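Local coordinates for protein HTH-type transcriptional regulator KdgR (Escherichia coli, PDB 1YSP) that represses transcription of genes for the transport and catabolism of 2-keto-3-deoxygluconate, and is seen here as its C-terminal, IclR-type domain, at residues Ser8-Gln12 / Lys167-Gln171; Lys21-Leu26 / His38-Ser42. All coordinates share one frame; numbering follows the deposited sequence.

Contact 1 of 2, residues Ser8-Gln12 / Lys167-Gln171; sequences SADIQ and KISAQ. With SO4 (sulfate ion), chain B.
Ser8 and Gln171 join the two segments by a direct hydrogen bond. Ser8 OG donates to Gln171 OE1 at 2.6 Å. The donor lies in the carbonyl plane, on a lone pair, with a C=O...donor angle of 140°. A water donates to the same OE1 and accepts from Gln12 NE2, so this carbonyl takes two bonds. A second water joins Gln12 OE1 to Lys167 NZ, at 3.0 Å from NZ. Both ends of the Gln12 amide are thus tied to the other helix through water.

The apolar contacts lie deeper. Ile168 CD1 reaches Ala9 CA at 3.6 Å and Ala9 CB at 3.9 Å. Gln12 CG lies 3.9 Å from Ile168 CG1, the two side chains running in opposite senses. Nearer the solvent, a bend at chi2 (-60°) turns the Gln12 amide across the Lys167 chain, with Lys167 CD 3.6 Å from Gln12 OE1.

At the outer edge a sulfate ion, probably from the crystallisation liquor, takes a weak hydrogen bond from Lys167 NZ. Ile168 also rests on Val129 of strand 123-130. The segments run nearly antiparallel, at 158° with axes 9.5 Å apart, as a helix pair packed against the sheet of the IclR C-terminal, GAF-like domain.

Contact 2 of 2, residues Lys21-Leu26 / His38-Ser42; sequences KETIHL and HKIDS
Ile24 and Ile40 face each other as an antiparallel hydrogen-bonded pair. Ile24 N donates to Ile40 O at 2.9 Å, almost straight at 179°, and Ile40 N returns a bond to Ile24 O at 2.8 Å. Leu26 and His38 form the next such pair. There Leu26 N to His38 O is 3.0 Å. The CB atoms of Leu26 and His38 also touch, at 4.0 Å.

The face with Ile24, Leu26, His38 and Ile40 is turned to helix 4-20, where Met13 meets Ile24, His38 and Ile40. Strands 24-30 and 33-40 form a beta hairpin of the domain's antiparallel sheet.

On the other face His25 and Lys39 are a non-hydrogen-bonded pair. The Lys39 chain runs alongside the His25 ring in the same direction. It is extended, with CG anti to the backbone N (chi1 -164°), which carries CD and CE along the ring; Lys39 CE is 3.4 Å from His25 NE2. CE also presses on Thr23 CG2, a tight carbon contact. NZ ends in a salt bridge to Asp41 OD2 at 3.0 Å. Replacing Lys39 by an alanine would probably leave the Asp41 carboxylate without its charged mate and take away the carbon chain packed along the His25 ring.

The paired strands and the Lys39 chain are the close part of the contact. Outside the strands, residues 21-23 and 41-42 are loop and hold more loosely. Lys21 and Asp41 are exposed to solvent. A single hydrogen bond joins the two loops: Ser42 OG donates to Lys21 O at 3.1 Å. Ser42 CB lies against Thr23 OG1.

In the fold
Contact 1 and contact 2 have centres 14 Å apart. Helix 4-20, which carries one side of contact 1, also packs on the strands of contact 2. Both segments of contact 2 fall between the two segments of contact 1 in the sequence: helix 4-20 leads into strand 24-30, strand 33-40 follows, and helix 151-172 comes last. The two contacts touch directly. Asp10 OD1 probably accepts a hydrogen bond from His38 NE2 at 2.8 Å, and Ala9 CB packs on Leu26 CD2. Helix 4-20 thus packs on both the last helix and the hairpin of the regulator's C-terminal domain, while the last helix also rests on strand 123-130.

Contact 1 of 2, residues Ser8-Gln12 / Lys167-Gln171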
ATOM      1  N   SER A   8     -10.485   7.078 -11.864  1.00 31.83           N
ATOM      2  CA  SER A   8     -11.396   6.369 -10.919  1.00 31.25           C
ATOM      3  C   SER A   8     -10.872   6.482  -9.512  1.00 29.48           C
ATOM      4  O   SER A   8     -11.659   6.590  -8.557  1.00 27.76           O
ATOM      5  CB  SER A   8     -11.518   4.884 -11.237  1.00 30.76           C
ATOM      6  OG  SER A   8     -12.307   4.663 -12.404  1.00 36.28           O
ATOM      7  N   ALA A   9      -9.549   6.344  -9.379  1.00 28.33           N
ATOM      8  CA  ALA A   9      -8.909   6.429  -8.069  1.00 27.55           C
ATOM      9  C   ALA A   9      -9.125   7.824  -7.499  1.00 27.62           C
ATOM     10  O   ALA A   9      -9.415   7.954  -6.325  1.00 26.81           O
ATOM     11  CB  ALA A   9      -7.425   6.165  -8.203  1.00 27.37           C
ATOM     12  N   ASP A  10      -8.979   8.855  -8.336  1.00 27.03           N
ATOM     13  CA  ASP A  10      -9.079  10.235  -7.870  1.00 26.79           C
ATOM     14  C   ASP A  10     -10.394  10.467  -7.125  1.00 26.21           C
ATOM     15  O   ASP A  10     -10.405  11.115  -6.043  1.00 23.89           O
ATOM     16  CB  ASP A  10      -8.921  11.233  -9.037  1.00 28.43           C
ATOM     17  CG  ASP A  10      -9.209  12.669  -8.605  1.00 30.20           C
ATOM     18  OD1 ASP A  10      -8.422  13.243  -7.805  1.00 27.63           O
ATOM     19  OD2 ASP A  10     -10.266  13.216  -9.039  1.00 33.46           O
ATOM     20  N   ILE A  11     -11.494   9.951  -7.705  1.00 25.14           N
ATOM     21  CA  ILE A  11     -12.822  10.050  -7.113  1.00 25.85           C
ATOM     22  C   ILE A  11     -12.946   9.352  -5.755  1.00 25.85           C
ATOM     23  O   ILE A  11     -13.486   9.900  -4.792  1.00 26.84           O
ATOM     24  CB  ILE A  11     -13.926   9.484  -8.126  1.00 24.56           C
ATOM     25  CG1 ILE A  11     -13.988  10.416  -9.355  1.00 25.59           C
ATOM     26  CG2 ILE A  11     -15.284   9.318  -7.467  1.00 26.88           C
ATOM     27  CD1 ILE A  11     -14.400   9.701 -10.662  1.00 25.57           C
ATOM     28  N   GLN A  12     -12.432   8.131  -5.689  1.00 26.00           N
ATOM     29  CA  GLN A  12     -12.550   7.349  -4.472  1.00 25.61           C
ATOM     30  C   GLN A  12     -11.596   7.857  -3.385  1.00 24.73           C
ATOM     31  O   GLN A  12     -11.917   7.774  -2.174  1.00 24.29           O
ATOM     32  CB  GLN A  12     -12.323   5.859  -4.774  1.00 26.20           C
ATOM     33  CG  GLN A  12     -13.326   5.272  -5.756  1.00 28.04           C
ATOM     34  CD  GLN A  12     -14.743   5.377  -5.259  1.00 27.83           C
ATOM     35  OE1 GLN A  12     -15.012   5.226  -4.056  1.00 27.15           O
ATOM     36  NE2 GLN A  12     -15.683   5.648  -6.184  1.00 30.23           N
ATOM     37  N   LYS A 167     -14.375  -0.535  -5.971  1.00 29.63           N
ATOM     38  CA  LYS A 167     -14.968   0.339  -7.007  1.00 29.05           C
ATOM     39  C   LYS A 167     -13.948   0.651  -8.112  1.00 29.22           C
ATOM     40  O   LYS A 167     -14.230   0.501  -9.334  1.00 28.43           O
ATOM     41  CB  LYS A 167     -15.565   1.619  -6.373  1.00 28.98           C
ATOM     42  CG  LYS A 167     -16.753   1.354  -5.418  1.00 30.29           C
ATOM     43  CD  LYS A 167     -17.388   2.707  -4.915  1.00 28.47           C
ATOM     44  CE  LYS A 167     -18.728   2.462  -4.236  1.00 33.10           C
ATOM     45  NZ  LYS A 167     -18.958   3.598  -3.267  1.00 38.03           N
ATOM     46  N   ILE A 168     -12.739   1.041  -7.720  1.00 27.94           N
ATOM     47  CA  ILE A 168     -11.687   1.320  -8.722  1.00 28.13           C
ATOM     48  C   ILE A 168     -11.410   0.094  -9.622  1.00 28.38           C
ATOM     49  O   ILE A 168     -11.297   0.224 -10.860  1.00 28.02           O
ATOM     50  CB  ILE A 168     -10.361   1.745  -8.068  1.00 27.29           C
ATOM     51  CG1 ILE A 168     -10.526   3.034  -7.234  1.00 28.63           C
ATOM     52  CG2 ILE A 168      -9.245   1.954  -9.139  1.00 29.07           C
ATOM     53  CD1 ILE A 168      -9.237   3.331  -6.305  1.00 26.98           C
ATOM     54  N   SER A 169     -11.264  -1.055  -8.975  1.00 28.66           N
ATOM     55  CA  SER A 169     -11.056  -2.359  -9.658  1.00 30.69           C
ATOM     56  C   SER A 169     -12.210  -2.720 -10.588  1.00 32.15           C
ATOM     57  O   SER A 169     -11.989  -3.087 -11.757  1.00 32.64           O
ATOM     58  CB  SER A 169     -10.825  -3.459  -8.612  1.00 30.08           C
ATOM     59  OG  SER A 169      -9.553  -3.209  -7.980  1.00 31.12           O
ATOM     60  N   ALA A 170     -13.434  -2.600 -10.088  1.00 33.57           N
ATOM     61  CA  ALA A 170     -14.635  -2.771 -10.931  1.00 35.24           C
ATOM     62  C   ALA A 170     -14.628  -1.878 -12.177  1.00 36.78           C
ATOM     63  O   ALA A 170     -14.968  -2.334 -13.293  1.00 37.37           O
ATOM     64  CB  ALA A 170     -15.917  -2.551 -10.104  1.00 34.67           C
ATOM     65  N   GLN A 171     -14.231  -0.620 -12.004  1.00 36.27           N
ATOM     66  CA  GLN A 171     -14.131   0.313 -13.104  1.00 38.21           C
ATOM     67  C   GLN A 171     -12.941   0.005 -14.048  1.00 39.34           C
ATOM     68  O   GLN A 171     -12.909   0.516 -15.162  1.00 40.82           O
ATOM     69  CB  GLN A 171     -14.139   1.767 -12.563  1.00 37.39           C
ATOM     70  CG  GLN A 171     -15.470   2.155 -11.915  1.00 36.64           C
ATOM     71  CD  GLN A 171     -15.389   3.340 -10.932  1.00 35.61           C
ATOM     72  OE1 GLN A 171     -14.492   4.173 -11.002  1.00 36.06           O
ATOM     73  NE2 GLN A 171     -16.356   3.419 -10.038  1.00 35.25           N
TER
HETATM   74  S   SO4 B 180     -18.888   7.665  -4.982  0.50 15.72           S
HETATM   75  O1  SO4 B 180     -20.100   8.383  -4.549  1.00 36.51           O
HETATM   76  O2  SO4 B 180     -17.901   7.594  -3.850  1.00 40.16           O
HETATM   77  O3  SO4 B 180     -19.244   6.360  -5.346  1.00 26.88           O
HETATM   78  O4  SO4 B 180     -18.256   8.361  -6.145  1.00 35.69           O
HETATM   79  O   HOH W   1     -15.188   6.375  -9.010  1.00 39.97           O
HETATM   80  O   HOH W   2     -16.360   4.485  -1.957  1.00 49.32           O

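Contact 2 of 2, residues Lys21-Leu26 / His38-Ser42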
ATOM      1  N   LYS A  21     -10.324  12.558   6.651  1.00 33.80           N
ATOM      2  CA  LYS A  21      -9.382  13.683   6.722  1.00 35.62           C
ATOM      3  C   LYS A  21      -7.899  13.280   6.687  1.00 35.53           C
ATOM      4  O   LYS A  21      -7.032  14.082   7.027  1.00 35.27           O
ATOM      5  CB  LYS A  21      -9.632  14.575   7.955  1.00 37.14           C
ATOM      6  CG  LYS A  21     -11.075  14.970   8.142  1.00 40.04           C
ATOM      7  CD  LYS A  21     -11.383  16.273   7.461  1.00 44.57           C
ATOM      8  CE  LYS A  21     -12.179  17.166   8.420  1.00 45.43           C
ATOM      9  NZ  LYS A  21     -13.384  17.719   7.779  1.00 48.20           N
ATOM     10  N   GLU A  22      -7.626  12.038   6.278  1.00 33.42           N
ATOM     11  CA  GLU A  22      -6.256  11.507   6.286  1.00 32.23           C
ATOM     12  C   GLU A  22      -5.611  11.748   4.912  1.00 31.84           C
ATOM     13  O   GLU A  22      -6.337  12.112   3.955  1.00 31.48           O
ATOM     14  CB  GLU A  22      -6.298  10.005   6.570  1.00 31.91           C
ATOM     15  CG  GLU A  22      -6.873   9.557   7.962  1.00 33.02           C
ATOM     16  CD  GLU A  22      -5.949   9.861   9.165  1.00 32.34           C
ATOM     17  OE1 GLU A  22      -4.881  10.458   8.966  1.00 33.75           O
ATOM     18  OE2 GLU A  22      -6.328   9.506  10.308  1.00 32.82           O
ATOM     19  N   THR A  23      -4.284  11.544   4.823  1.00 29.77           N
ATOM     20  CA  THR A  23      -3.535  11.609   3.569  1.00 31.11           C
ATOM     21  C   THR A  23      -3.807  10.286   2.845  1.00 29.20           C
ATOM     22  O   THR A  23      -3.621   9.203   3.421  1.00 28.81           O
ATOM     23  CB  THR A  23      -1.974  11.745   3.766  1.00 31.36           C
ATOM     24  OG1 THR A  23      -1.650  12.827   4.644  1.00 36.55           O
ATOM     25  CG2 THR A  23      -1.263  12.011   2.431  1.00 32.48           C
ATOM     26  N   ILE A  24      -4.194  10.380   1.577  1.00 28.09           N
ATOM     27  CA  ILE A  24      -4.472   9.185   0.733  1.00 25.95           C
ATOM     28  C   ILE A  24      -3.495   9.139  -0.455  1.00 24.94           C
ATOM     29  O   ILE A  24      -3.275  10.148  -1.121  1.00 24.94           O
ATOM     30  CB  ILE A  24      -5.917   9.248   0.151  1.00 27.65           C
ATOM     31  CG1 ILE A  24      -6.902   9.918   1.124  1.00 28.01           C
ATOM     32  CG2 ILE A  24      -6.368   7.894  -0.427  1.00 25.33           C
ATOM     33  CD1 ILE A  24      -7.171   9.179   2.406  1.00 22.88           C
ATOM     34  N   HIS A  25      -2.861   7.969  -0.666  1.00 25.03           N
ATOM     35  CA  HIS A  25      -1.930   7.710  -1.761  1.00 25.09           C
ATOM     36  C   HIS A  25      -2.384   6.566  -2.686  1.00 24.64           C
ATOM     37  O   HIS A  25      -3.058   5.603  -2.274  1.00 24.47           O
ATOM     38  CB  HIS A  25      -0.540   7.293  -1.197  1.00 25.21           C
ATOM     39  CG  HIS A  25       0.241   8.435  -0.635  1.00 29.25           C
ATOM     40  ND1 HIS A  25       0.295   8.713   0.711  1.00 31.56           N
ATOM     41  CD2 HIS A  25       0.981   9.390  -1.249  1.00 33.37           C
ATOM     42  CE1 HIS A  25       1.067   9.765   0.913  1.00 32.87           C
ATOM     43  NE2 HIS A  25       1.481  10.208  -0.263  1.00 35.42           N
ATOM     44  N   LEU A  26      -1.966   6.669  -3.951  1.00 24.91           N
ATOM     45  CA  LEU A  26      -2.077   5.555  -4.901  1.00 24.19           C
ATOM     46  C   LEU A  26      -0.652   5.320  -5.415  1.00 24.91           C
ATOM     47  O   LEU A  26      -0.000   6.254  -5.883  1.00 27.46           O
ATOM     48  CB  LEU A  26      -3.029   5.885  -6.059  1.00 24.44           C
ATOM     49  CG  LEU A  26      -3.263   4.713  -7.008  1.00 23.74           C
ATOM     50  CD1 LEU A  26      -4.138   3.641  -6.421  1.00 23.12           C
ATOM     51  CD2 LEU A  26      -3.895   5.286  -8.327  1.00 24.73           C
ATOM     52  N   HIS A  38      -0.805   8.950  -7.588  1.00 31.06           N
ATOM     53  CA  HIS A  38      -1.792   9.982  -7.177  1.00 30.63           C
ATOM     54  C   HIS A  38      -1.724  10.242  -5.672  1.00 29.90           C
ATOM     55  O   HIS A  38      -1.255   9.398  -4.924  1.00 27.96           O
ATOM     56  CB  HIS A  38      -3.220   9.608  -7.603  1.00 30.80           C
ATOM     57  CG  HIS A  38      -4.168  10.778  -7.679  1.00 32.02           C
ATOM     58  ND1 HIS A  38      -3.790  12.024  -8.134  1.00 34.52           N
ATOM     59  CD2 HIS A  38      -5.493  10.867  -7.408  1.00 30.27           C
ATOM     60  CE1 HIS A  38      -4.838  12.835  -8.118  1.00 35.73           C
ATOM     61  NE2 HIS A  38      -5.886  12.159  -7.678  1.00 29.79           N
ATOM     62  N   LYS A  39      -2.156  11.425  -5.233  1.00 30.44           N
ATOM     63  CA  LYS A  39      -2.215  11.732  -3.801  1.00 32.69           C
ATOM     64  C   LYS A  39      -3.360  12.708  -3.555  1.00 32.37           C
ATOM     65  O   LYS A  39      -3.613  13.587  -4.407  1.00 32.76           O
ATOM     66  CB  LYS A  39      -0.887  12.395  -3.371  1.00 31.37           C
ATOM     67  CG  LYS A  39      -0.646  12.415  -1.902  1.00 35.96           C
ATOM     68  CD  LYS A  39       0.592  13.291  -1.480  1.00 37.02           C
ATOM     69  CE  LYS A  39       0.657  13.447   0.046  1.00 43.15           C
ATOM     70  NZ  LYS A  39       1.670  14.443   0.482  1.00 47.68           N
ATOM     71  N   ILE A  40      -4.057  12.533  -2.432  1.00 33.16           N
ATOM     72  CA  ILE A  40      -4.977  13.549  -1.902  1.00 34.61           C
ATOM     73  C   ILE A  40      -4.497  13.871  -0.481  1.00 37.53           C
ATOM     74  O   ILE A  40      -4.494  12.993   0.402  1.00 35.07           O
ATOM     75  CB  ILE A  40      -6.442  13.092  -1.879  1.00 33.99           C
ATOM     76  CG1 ILE A  40      -6.916  12.605  -3.261  1.00 32.20           C
ATOM     77  CG2 ILE A  40      -7.350  14.192  -1.252  1.00 33.57           C
ATOM     78  CD1 ILE A  40      -6.981  13.654  -4.343  1.00 33.34           C
ATOM     79  N   ASP A  41      -4.092  15.126  -0.273  1.00 41.38           N
ATOM     80  CA  ASP A  41      -3.400  15.540   0.956  1.00 46.10           C
ATOM     81  C   ASP A  41      -4.287  15.725   2.162  1.00 48.30           C
ATOM     82  O   ASP A  41      -5.459  16.081   2.034  1.00 49.31           O
ATOM     83  CB  ASP A  41      -2.612  16.830   0.726  1.00 47.04           C
ATOM     84  CG  ASP A  41      -1.129  16.586   0.550  1.00 50.67           C
ATOM     85  OD1 ASP A  41      -0.657  16.662  -0.606  1.00 55.00           O
ATOM     86  OD2 ASP A  41      -0.435  16.305   1.565  1.00 54.37           O
ATOM     87  N   SER A  42      -3.696  15.505   3.337  1.00 51.12           N
ATOM     88  CA  SER A  42      -4.353  15.765   4.615  1.00 53.89           C
ATOM     89  C   SER A  42      -4.713  17.256   4.685  1.00 55.71           C
ATOM     90  O   SER A  42      -5.886  17.607   4.787  1.00 56.91           O
ATOM     91  CB  SER A  42      -3.418  15.367   5.769  1.00 53.79           C
ATOM     92  OG  SER A  42      -4.140  15.071   6.951  1.00 54.31           O
TER